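Local structure of hydrolase, alpha/beta hydrolase FOLD family (2XMZ) at residues S29-N34 and T246-D251; H33-K38 and D253-M258; L147-W152 and Q175-S180. The protein probably catalyses the formation of 2-succinyl-6-hydroxy-2,4-cyclohexadiene-1-carboxylate, with loss of pyruvate, in menaquinone biosynthesis, as a MenH enzyme of the alpha/beta hydrolase fold. All blocks are in the same frame, centred on the assembly; numbering follows the deposited sequence.

Contact 1. Residues S29-N34 and T246-D251; sequences SRTYHN and TIHVED
In this alpha/beta hydrolase fold the loop that follows strand 17-22 meets the short helix 247-250, where T31 and Y32 close on the ring of H248. The helix starts two residues after H245, the probable histidine of a Ser-His-Asp triad with S91 and D218. T31 OG1 and H248 NE2 lie 2.7 Å apart and share a hydrogen bond; either could be the donor. The hydroxyl meets the imidazole at its edge, in the ring plane. It reaches there because OG1 is anti to the T31 backbone N (chi1 -170°). V249 CG2 touches the same hydroxyl oxygen at 4.0 Å. One face of the H248 ring takes Y32 CE1, which sits over its centre, 3.7 Å above the plane. The opposite face carries CG2 of T246, nearer the rim. The Y32 and H248 rings are tilted by 40°, with centroids 4.8 Å apart. Outside the two segments, H248 ND1 is bonded to E114 OE1 and Y32 OH to L22 O. Both ring nitrogens of the buried H248 are thus engaged, which fixes the rotation of the imidazole. A water bridges the backbones beside the ring: it donates to T31 O at 2.9 Å and to H248 O at 3.1 Å, and accepts from N34 ND2 at 2.9 Å.

Contact 2. Residues H33-K38 and D253-M258; sequences HNHIEK and DEFDTM
A buried histidine-carboxylate pair, H35 with D256, is the unusual feature here. It joins the start of helix 36-40 to the C-terminal helix 252-266 of the alpha/beta hydrolase fold. H35 ND1 donates to D256 OD1 at 2.6 Å, and the N-H...O angle is 163°. The carboxylate oxygen lies close to the imidazole plane. It is met on its syn side, somewhat out of the carboxylate plane. The two flat groups are nearly perpendicular, at 89°. This bond is the firm hold on D256. The other ring nitrogen, H35 NE2, faces the backbone oxygen of H248, which can only accept. The imidazole may therefore carry both protons and a positive charge.

F255, the neighbour of D256 on the helix, packs against the same imidazole. Its ring edge turns toward the H35 face in an offset edge-to-face pair, with centroids 5.0 Å apart. The closest atoms are F255 CD2 and H35 CE1, at 3.5 Å. CG of F255 is anti to its backbone N (chi1 170°), and this carries the ring to the histidine. F255 also meets the rings of H248 and F88, so it links this contact to the interior.

K38 comes to the other carboxylate oxygen, but its side chain has two conformers and its contacts are doubtful. In the one described, CG lies 3.3 Å from D256 OD2. The chain bends at chi2 and chi4, bringing the ammonium back over the segment. The salt bridge from K38 NZ to D256 OD2 is long, at 3.9 Å. A water also lies between K38 NZ and D256 OD2, a tentative link. In the same conformer K38 NZ donates to N34 O at 2.7 Å, nearly along the C=O axis.

Contact 3. Residues L147-W152 and Q175-S180; sequences LFVNDW and QRLSQS
The indole of W152 and the guanidinium of R176 stand almost perpendicular, with their planes 89° apart. The edge of the indole points at a face of the guanidinium. W152 CD1 sits over the centre of that group, 3.6 Å above its plane. R176 CZ in turn lies in the indole plane, at the ring edge. W152 CD1 is 3.7 Å from both R176 NE and R176 CZ. One face of the indole carries CE2 of F148, offset toward the rim. F148 belongs to the same helix as W152.

The R176 chain is extended from CG to NE, and so it spans the gap from its own helix to the indole. F158 makes a cation-pi contact with R176 and also meets the W152 ring. Two aromatic residues thus gather round the arginine head.

Nearer the backbones the packing is apolar. V149 CG2 touches R176 CB at 3.6 Å, and V149 CG1 lies beside CB and CD of the same arginine side chain. L177 brings CD2 to V149 CB at 3.8 Å, the two side chains crossing at about a right angle. V149 therefore sits against both R176 and L177. No hydrogen bond joins the two segments.

The S178 and Q179 side chains fold back onto the Q175 carbonyl. Q175 O accepts from Q179 NE2 at 2.9 Å and from S178 OG at 3.0 Å. The two donors reach it from opposite faces of the carbonyl plane. This is helix-to-helix packing between helices 145-152 and 166-177, within the helical insertion after strand 110-114, the region that forms the cap or lid in many alpha/beta hydrolases, and probably does here.

How the contacts relate
Contacts 1 and 2 are neighbours, with centres 8 Å apart. They share H33 and N34, and their second segments lie on the successive helices 247-250 and 252-266. H248 O and H35 NE2, 2.8 Å apart, connect them. Both tie the region after strand 17-22 to the C-terminal end of the chain, more than 200 residues later. Contact 3 is nested inside the loop that each of them closes. Its centre is about 17 Å from that of contact 1 and about 25 Å from that of contact 2. R30 of 29-34 meets S178 through a probable hydrogen bond, so the 29-34 loop also touches the helical insertion that carries contact 3.

Contact 1. Residues S29-N34 and T246-D251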
loop_
_atom_site.group_PDB
_atom_site.type_symbol
_atom_site.label_atom_id
_atom_site.label_comp_id
_atom_site.label_asym_id
_atom_site.label_seq_id
_atom_site.Cartn_x
_atom_site.Cartn_y
_atom_site.Cartn_z
ATOM N N SER A 29 1.812 9.370 -1.824
ATOM C CA SER A 29 0.517 9.491 -2.481
ATOM C C SER A 29 0.591 9.940 -3.934
ATOM O O SER A 29 -0.354 9.713 -4.690
ATOM C CB SER A 29 -0.358 10.440 -1.699
ATOM O OG SER A 29 -0.718 9.812 -0.472
ATOM N N ARG A 30 1.694 10.586 -4.320
ATOM C CA ARG A 30 1.845 11.007 -5.697
ATOM C C ARG A 30 1.766 9.848 -6.695
ATOM O O ARG A 30 1.470 10.092 -7.855
ATOM C CB ARG A 30 3.154 11.766 -5.929
ATOM C CG ARG A 30 3.151 13.203 -5.430
ATOM C CD ARG A 30 4.557 13.757 -5.523
ATOM N NE ARG A 30 5.490 12.982 -4.710
ATOM C CZ ARG A 30 6.808 13.136 -4.719
ATOM N NH1 ARG A 30 7.369 14.031 -5.523
ATOM N NH2 ARG A 30 7.559 12.366 -3.935
ATOM N N THR A 31 2.068 8.623 -6.261
ATOM C CA THR A 31 1.949 7.431 -7.105
ATOM C C THR A 31 0.529 7.241 -7.667
ATOM O O THR A 31 0.354 6.576 -8.694
ATOM C CB THR A 31 2.411 6.138 -6.367
ATOM O OG1 THR A 31 2.497 5.055 -7.297
ATOM C CG2 THR A 31 1.440 5.750 -5.237
ATOM N N TYR A 32 -0.476 7.827 -7.007
ATOM C CA TYR A 32 -1.880 7.674 -7.459
ATOM C C TYR A 32 -2.364 8.848 -8.292
ATOM O O TYR A 32 -3.520 8.885 -8.734
ATOM C CB TYR A 32 -2.783 7.441 -6.259
ATOM C CG TYR A 32 -2.385 6.196 -5.512
ATOM C CD1 TYR A 32 -2.371 4.959 -6.154
ATOM C CD2 TYR A 32 -1.985 6.258 -4.190
ATOM C CE1 TYR A 32 -1.973 3.815 -5.496
ATOM C CE2 TYR A 32 -1.587 5.118 -3.507
ATOM C CZ TYR A 32 -1.587 3.901 -4.162
ATOM O OH TYR A 32 -1.203 2.770 -3.497
ATOM N N HIS A 33 -1.443 9.786 -8.537
ATOM C CA HIS A 33 -1.714 11.047 -9.251
ATOM C C HIS A 33 -2.597 10.917 -10.485
ATOM O O HIS A 33 -3.623 11.593 -10.602
ATOM C CB HIS A 33 -0.385 11.749 -9.627
ATOM C CG HIS A 33 0.455 10.998 -10.630
ATOM N ND1 HIS A 33 0.988 9.750 -10.380
ATOM C CD2 HIS A 33 0.852 11.329 -11.884
ATOM C CE1 HIS A 33 1.682 9.347 -11.430
ATOM N NE2 HIS A 33 1.612 10.286 -12.359
ATOM N N ASN A 34 -2.188 10.061 -11.409
ATOM C CA ASN A 34 -2.886 9.908 -12.689
ATOM C C ASN A 34 -4.145 9.052 -12.580
ATOM O O ASN A 34 -4.811 8.811 -13.582
ATOM C CB ASN A 34 -1.939 9.314 -13.744
ATOM C CG ASN A 34 -1.463 7.912 -13.375
ATOM O OD1 ASN A 34 -1.521 6.985 -14.193
ATOM N ND2 ASN A 34 -1.012 7.745 -12.129
ATOM N N THR A 246 4.347 -3.328 -9.176
ATOM C CA THR A 246 3.597 -2.059 -9.145
ATOM C C THR A 246 2.650 -1.994 -10.346
ATOM O O THR A 246 2.867 -1.233 -11.302
ATOM C CB THR A 246 4.519 -0.838 -9.118
ATOM O OG1 THR A 246 5.662 -1.104 -8.297
ATOM C CG2 THR A 246 3.788 0.387 -8.582
ATOM N N ILE A 247 1.596 -2.791 -10.265
ATOM C CA ILE A 247 0.590 -2.885 -11.316
ATOM C C ILE A 247 -0.006 -1.516 -11.658
ATOM O O ILE A 247 -0.130 -1.178 -12.835
ATOM C CB ILE A 247 -0.586 -3.788 -10.918
ATOM C CG1 ILE A 247 -0.114 -5.126 -10.335
ATOM C CG2 ILE A 247 -1.508 -4.014 -12.141
ATOM C CD1 ILE A 247 -1.229 -5.872 -9.581
ATOM N N HIS A 248 -0.348 -0.720 -10.645
ATOM C CA HIS A 248 -1.028 0.574 -10.894
ATOM C C HIS A 248 -0.193 1.531 -11.733
ATOM O O HIS A 248 -0.698 2.534 -12.256
ATOM C CB HIS A 248 -1.552 1.219 -9.588
ATOM C CG HIS A 248 -0.495 1.714 -8.646
ATOM N ND1 HIS A 248 -0.116 1.020 -7.522
ATOM C CD2 HIS A 248 0.208 2.873 -8.626
ATOM C CE1 HIS A 248 0.817 1.700 -6.876
ATOM N NE2 HIS A 248 1.017 2.840 -7.518
ATOM N N VAL A 249 1.090 1.225 -11.869
ATOM C CA VAL A 249 1.973 2.031 -12.724
ATOM C C VAL A 249 2.242 1.378 -14.091
ATOM O O VAL A 249 2.447 2.076 -15.083
ATOM C CB VAL A 249 3.306 2.312 -12.005
ATOM C CG1 VAL A 249 4.321 2.870 -12.956
ATOM C CG2 VAL A 249 3.090 3.304 -10.888
ATOM N N GLU A 250 2.265 0.046 -14.130
ATOM C CA GLU A 250 2.701 -0.671 -15.329
ATOM C C GLU A 250 1.548 -0.858 -16.304
ATOM O O GLU A 250 1.750 -0.814 -17.521
ATOM C CB GLU A 250 3.326 -2.027 -14.967
ATOM C CG GLU A 250 4.566 -1.907 -14.099
ATOM C CD GLU A 250 5.404 -3.176 -14.066
ATOM O OE1 GLU A 250 5.006 -4.197 -14.677
ATOM O OE2 GLU A 250 6.470 -3.144 -13.405
ATOM N N ASP A 251 0.346 -1.076 -15.755
ATOM C CA ASP A 251 -0.889 -1.068 -16.530
ATOM C C ASP A 251 -1.976 -0.313 -15.764
ATOM O O ASP A 251 -2.868 -0.934 -15.148
ATOM C CB ASP A 251 -1.354 -2.486 -16.823
ATOM C CG ASP A 251 -2.352 -2.540 -17.969
ATOM O OD1 ASP A 251 -2.914 -1.473 -18.332
ATOM O OD2 ASP A 251 -2.563 -3.650 -18.511
HETATM O O HOH W 1 0.285 5.292 -11.266
#

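Contact 2. Residues H33-K38 and D253-M258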
loop_
_atom_site.group_PDB
_atom_site.type_symbol
_atom_site.label_atom_id
_atom_site.label_comp_id
_atom_site.label_asym_id
_atom_site.label_seq_id
_atom_site.Cartn_x
_atom_site.Cartn_y
_atom_site.Cartn_z
ATOM N N HIS A 33 -1.443 9.786 -8.537
ATOM C CA HIS A 33 -1.714 11.047 -9.251
ATOM C C HIS A 33 -2.597 10.917 -10.485
ATOM O O HIS A 33 -3.623 11.593 -10.602
ATOM C CB HIS A 33 -0.385 11.749 -9.627
ATOM C CG HIS A 33 0.455 10.998 -10.630
ATOM N ND1 HIS A 33 0.988 9.750 -10.380
ATOM C CD2 HIS A 33 0.852 11.329 -11.884
ATOM C CE1 HIS A 33 1.682 9.347 -11.430
ATOM N NE2 HIS A 33 1.612 10.286 -12.359
ATOM N N ASN A 34 -2.188 10.061 -11.409
ATOM C CA ASN A 34 -2.886 9.908 -12.689
ATOM C C ASN A 34 -4.145 9.052 -12.580
ATOM O O ASN A 34 -4.811 8.811 -13.582
ATOM C CB ASN A 34 -1.939 9.314 -13.744
ATOM C CG ASN A 34 -1.463 7.912 -13.375
ATOM O OD1 ASN A 34 -1.521 6.985 -14.193
ATOM N ND2 ASN A 34 -1.012 7.745 -12.129
ATOM N N HIS A 35 -4.460 8.599 -11.364
ATOM C CA HIS A 35 -5.606 7.717 -11.114
ATOM C C HIS A 35 -6.785 8.455 -10.502
ATOM O O HIS A 35 -7.938 8.073 -10.707
ATOM C CB HIS A 35 -5.222 6.581 -10.163
ATOM C CG HIS A 35 -4.198 5.644 -10.714
ATOM N ND1 HIS A 35 -4.528 4.572 -11.515
ATOM C CD2 HIS A 35 -2.853 5.606 -10.571
ATOM C CE1 HIS A 35 -3.428 3.916 -11.849
ATOM N NE2 HIS A 35 -2.397 4.527 -11.294
ATOM N N ILE A 36 -6.481 9.481 -9.712
ATOM C CA ILE A 36 -7.472 10.190 -8.908
ATOM C C ILE A 36 -8.708 10.565 -9.730
ATOM O O ILE A 36 -9.832 10.253 -9.326
ATOM C CB ILE A 36 -6.863 11.470 -8.252
ATOM C CG1 ILE A 36 -5.657 11.126 -7.363
ATOM C CG2 ILE A 36 -7.916 12.283 -7.494
ATOM C CD1 ILE A 36 -5.807 9.916 -6.490
ATOM N N GLU A 37 -8.487 11.212 -10.874
ATOM C CA GLU A 37 -9.581 11.673 -11.737
ATOM C C GLU A 37 -10.431 10.534 -12.286
ATOM O O GLU A 37 -11.625 10.707 -12.505
ATOM C CB GLU A 37 -9.057 12.544 -12.869
ATOM C CG GLU A 37 -8.657 13.923 -12.406
ATOM C CD GLU A 37 -8.623 14.931 -13.530
ATOM O OE1 GLU A 37 -9.670 15.143 -14.183
ATOM O OE2 GLU A 37 -7.548 15.524 -13.760
ATOM N N LYS A 38 -9.827 9.367 -12.477
ATOM C CA LYS A 38 -10.581 8.204 -12.943
ATOM C C LYS A 38 -11.603 7.768 -11.883
ATOM O O LYS A 38 -12.633 7.197 -12.218
ATOM C CB LYS A 38 -9.657 7.030 -13.323
ATOM C CG LYS A 38 -8.424 7.428 -14.150
ATOM C CD LYS A 38 -8.746 7.647 -15.621
ATOM C CE LYS A 38 -7.625 8.425 -16.303
ATOM N NZ LYS A 38 -6.281 8.052 -15.765
ATOM N N ASP A 253 -4.502 1.542 -16.749
ATOM C CA ASP A 253 -5.882 1.440 -17.218
ATOM C C ASP A 253 -6.584 0.167 -16.756
ATOM O O ASP A 253 -7.709 0.219 -16.250
ATOM C CB ASP A 253 -5.937 1.587 -18.732
ATOM C CG ASP A 253 -5.682 3.013 -19.171
ATOM O OD1 ASP A 253 -5.931 3.942 -18.363
ATOM O OD2 ASP A 253 -5.221 3.209 -20.309
ATOM N N GLU A 254 -5.924 -0.971 -16.944
ATOM C CA GLU A 254 -6.451 -2.233 -16.451
ATOM C C GLU A 254 -6.627 -2.146 -14.934
ATOM O O GLU A 254 -7.678 -2.516 -14.407
ATOM C CB GLU A 254 -5.534 -3.394 -16.857
ATOM C CG GLU A 254 -6.018 -4.788 -16.496
ATOM C CD GLU A 254 -7.261 -5.202 -17.240
ATOM O OE1 GLU A 254 -7.567 -4.597 -18.300
ATOM O OE2 GLU A 254 -7.941 -6.129 -16.752
ATOM N N PHE A 255 -5.608 -1.638 -14.244
ATOM C CA PHE A 255 -5.690 -1.405 -12.800
ATOM C C PHE A 255 -6.962 -0.603 -12.469
ATOM O O PHE A 255 -7.745 -1.015 -11.610
ATOM C CB PHE A 255 -4.427 -0.694 -12.276
ATOM C CG PHE A 255 -4.546 -0.210 -10.854
ATOM C CD1 PHE A 255 -4.250 -1.055 -9.781
ATOM C CD2 PHE A 255 -4.974 1.085 -10.588
ATOM C CE1 PHE A 255 -4.372 -0.604 -8.457
ATOM C CE2 PHE A 255 -5.101 1.542 -9.278
ATOM C CZ PHE A 255 -4.803 0.694 -8.209
ATOM N N ASP A 256 -7.157 0.523 -13.152
ATOM C CA ASP A 256 -8.340 1.367 -12.947
ATOM C C ASP A 256 -9.658 0.637 -13.228
ATOM O O ASP A 256 -10.607 0.722 -12.439
ATOM C CB ASP A 256 -8.262 2.635 -13.798
ATOM C CG ASP A 256 -7.241 3.627 -13.281
ATOM O OD1 ASP A 256 -6.813 3.484 -12.119
ATOM O OD2 ASP A 256 -6.882 4.554 -14.041
ATOM N N THR A 257 -9.693 -0.081 -14.349
ATOM C CA THR A 257 -10.863 -0.858 -14.760
ATOM C C THR A 257 -11.233 -1.900 -13.703
ATOM O O THR A 257 -12.408 -2.034 -13.360
ATOM C CB THR A 257 -10.605 -1.556 -16.098
ATOM O OG1 THR A 257 -10.267 -0.571 -17.077
ATOM C CG2 THR A 257 -11.836 -2.346 -16.561
ATOM N N MET A 258 -10.229 -2.620 -13.188
ATOM C CA MET A 258 -10.464 -3.618 -12.141
ATOM C C MET A 258 -11.056 -2.998 -10.880
ATOM O O MET A 258 -11.962 -3.569 -10.279
ATOM C CB MET A 258 -9.201 -4.415 -11.790
ATOM C CG MET A 258 -8.680 -5.394 -12.858
ATOM S SD MET A 258 -9.836 -6.648 -13.469
ATOM C CE MET A 258 -10.640 -5.775 -14.827
HETATM O O HOH W 2 -4.854 5.887 -14.794
#

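Contact 3. Residues L147-W152 and Q175-S180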
loop_
_atom_site.group_PDB
_atom_site.type_symbol
_atom_site.label_atom_id
_atom_site.label_comp_id
_atom_site.label_asym_id
_atom_site.label_seq_id
_atom_site.Cartn_x
_atom_site.Cartn_y
_atom_site.Cartn_z
ATOM N N LEU A 147 22.091 6.563 -3.280
ATOM C CA LEU A 147 22.773 5.274 -3.386
ATOM C C LEU A 147 21.804 4.126 -3.061
ATOM O O LEU A 147 21.806 3.089 -3.720
ATOM C CB LEU A 147 24.034 5.248 -2.508
ATOM C CG LEU A 147 25.169 6.232 -2.899
ATOM C CD1 LEU A 147 26.210 6.366 -1.792
ATOM C CD2 LEU A 147 25.858 5.921 -4.244
ATOM N N PHE A 148 20.949 4.339 -2.067
ATOM C CA PHE A 148 19.919 3.352 -1.740
ATOM C C PHE A 148 18.985 3.077 -2.908
ATOM O O PHE A 148 18.727 1.913 -3.240
ATOM C CB PHE A 148 19.126 3.769 -0.499
ATOM C CG PHE A 148 18.161 2.729 -0.045
ATOM C CD1 PHE A 148 18.577 1.686 0.786
ATOM C CD2 PHE A 148 16.836 2.764 -0.477
ATOM C CE1 PHE A 148 17.690 0.709 1.187
ATOM C CE2 PHE A 148 15.937 1.785 -0.076
ATOM C CZ PHE A 148 16.369 0.757 0.763
ATOM N N VAL A 149 18.477 4.149 -3.524
ATOM C CA VAL A 149 17.558 4.052 -4.668
ATOM C C VAL A 149 18.240 3.354 -5.854
ATOM O O VAL A 149 17.625 2.527 -6.524
ATOM C CB VAL A 149 17.003 5.445 -5.088
ATOM C CG1 VAL A 149 16.204 5.362 -6.386
ATOM C CG2 VAL A 149 16.103 6.025 -3.993
ATOM N N ASN A 150 19.514 3.673 -6.095
ATOM C CA ASN A 150 20.269 2.997 -7.144
ATOM C C ASN A 150 20.248 1.469 -6.975
ATOM O O ASN A 150 19.976 0.732 -7.937
ATOM C CB ASN A 150 21.695 3.555 -7.228
ATOM C CG ASN A 150 21.730 4.974 -7.773
ATOM O OD1 ASN A 150 20.753 5.464 -8.349
ATOM N ND2 ASN A 150 22.863 5.638 -7.604
ATOM N N ASP A 151 20.487 1.008 -5.744
ATOM C CA ASP A 151 20.448 -0.419 -5.419
ATOM C C ASP A 151 19.004 -0.961 -5.427
ATOM O O ASP A 151 18.763 -2.058 -5.923
ATOM C CB ASP A 151 21.113 -0.690 -4.062
ATOM C CG ASP A 151 22.630 -0.549 -4.097
ATOM O OD1 ASP A 151 23.212 -0.168 -5.144
ATOM O OD2 ASP A 151 23.255 -0.832 -3.051
ATOM N N TRP A 152 18.062 -0.179 -4.889
ATOM C CA TRP A 152 16.647 -0.556 -4.825
ATOM C C TRP A 152 16.086 -0.820 -6.217
ATOM O O TRP A 152 15.388 -1.823 -6.425
ATOM C CB TRP A 152 15.838 0.541 -4.144
ATOM C CG TRP A 152 14.478 0.137 -3.661
ATOM C CD1 TRP A 152 13.277 0.519 -4.185
ATOM C CD2 TRP A 152 14.178 -0.683 -2.523
ATOM N NE1 TRP A 152 12.243 -0.012 -3.442
ATOM C CE2 TRP A 152 12.769 -0.761 -2.423
ATOM C CE3 TRP A 152 14.961 -1.357 -1.579
ATOM C CZ2 TRP A 152 12.122 -1.509 -1.422
ATOM C CZ3 TRP A 152 14.313 -2.102 -0.579
ATOM C CH2 TRP A 152 12.911 -2.163 -0.511
ATOM N N GLN A 175 10.282 10.136 -7.178
ATOM C CA GLN A 175 9.460 9.911 -6.000
ATOM C C GLN A 175 10.277 9.243 -4.895
ATOM O O GLN A 175 10.145 9.594 -3.715
ATOM C CB GLN A 175 8.233 9.073 -6.345
ATOM C CG GLN A 175 7.029 9.870 -6.893
ATOM C CD GLN A 175 5.996 9.003 -7.611
ATOM O OE1 GLN A 175 5.988 7.773 -7.476
ATOM N NE2 GLN A 175 5.118 9.646 -8.378
ATOM N N ARG A 176 11.127 8.295 -5.282
ATOM C CA ARG A 176 12.019 7.620 -4.335
ATOM C C ARG A 176 13.113 8.579 -3.788
ATOM O O ARG A 176 13.365 8.637 -2.575
ATOM C CB ARG A 176 12.659 6.389 -5.004
ATOM C CG ARG A 176 11.635 5.302 -5.459
ATOM C CD ARG A 176 12.361 4.144 -6.125
ATOM N NE ARG A 176 11.517 2.964 -6.323
ATOM C CZ ARG A 176 11.748 2.018 -7.230
ATOM N NH1 ARG A 176 12.797 2.100 -8.048
ATOM N NH2 ARG A 176 10.924 0.980 -7.315
ATOM N N LEU A 177 13.745 9.334 -4.691
ATOM C CA LEU A 177 14.852 10.244 -4.342
ATOM C C LEU A 177 14.401 11.384 -3.442
ATOM O O LEU A 177 15.204 11.977 -2.702
ATOM C CB LEU A 177 15.518 10.800 -5.608
ATOM C CG LEU A 177 16.293 9.800 -6.494
ATOM C CD1 LEU A 177 16.848 10.479 -7.757
ATOM C CD2 LEU A 177 17.402 9.127 -5.721
ATOM N N SER A 178 13.110 11.702 -3.498
ATOM C CA SER A 178 12.597 12.800 -2.696
ATOM C C SER A 178 12.270 12.347 -1.277
ATOM O O SER A 178 12.009 13.175 -0.412
ATOM C CB SER A 178 11.360 13.400 -3.333
ATOM O OG SER A 178 10.295 12.492 -3.182
ATOM N N GLN A 179 12.299 11.042 -1.023
ATOM C CA GLN A 179 12.034 10.563 0.329
ATOM C C GLN A 179 13.217 10.881 1.218
ATOM O O GLN A 179 14.347 10.921 0.758
ATOM C CB GLN A 179 11.731 9.055 0.347
ATOM C CG GLN A 179 10.528 8.638 -0.502
ATOM C CD GLN A 179 9.283 9.489 -0.238
ATOM O OE1 GLN A 179 8.942 9.764 0.917
ATOM N NE2 GLN A 179 8.595 9.897 -1.315
ATOM N N SER A 180 12.948 11.158 2.484
ATOM C CA SER A 180 14.011 11.400 3.456
ATOM C C SER A 180 14.622 10.059 3.892
ATOM O O SER A 180 13.893 9.193 4.414
ATOM C CB SER A 180 13.410 12.119 4.651
ATOM O OG SER A 180 14.391 12.319 5.634
#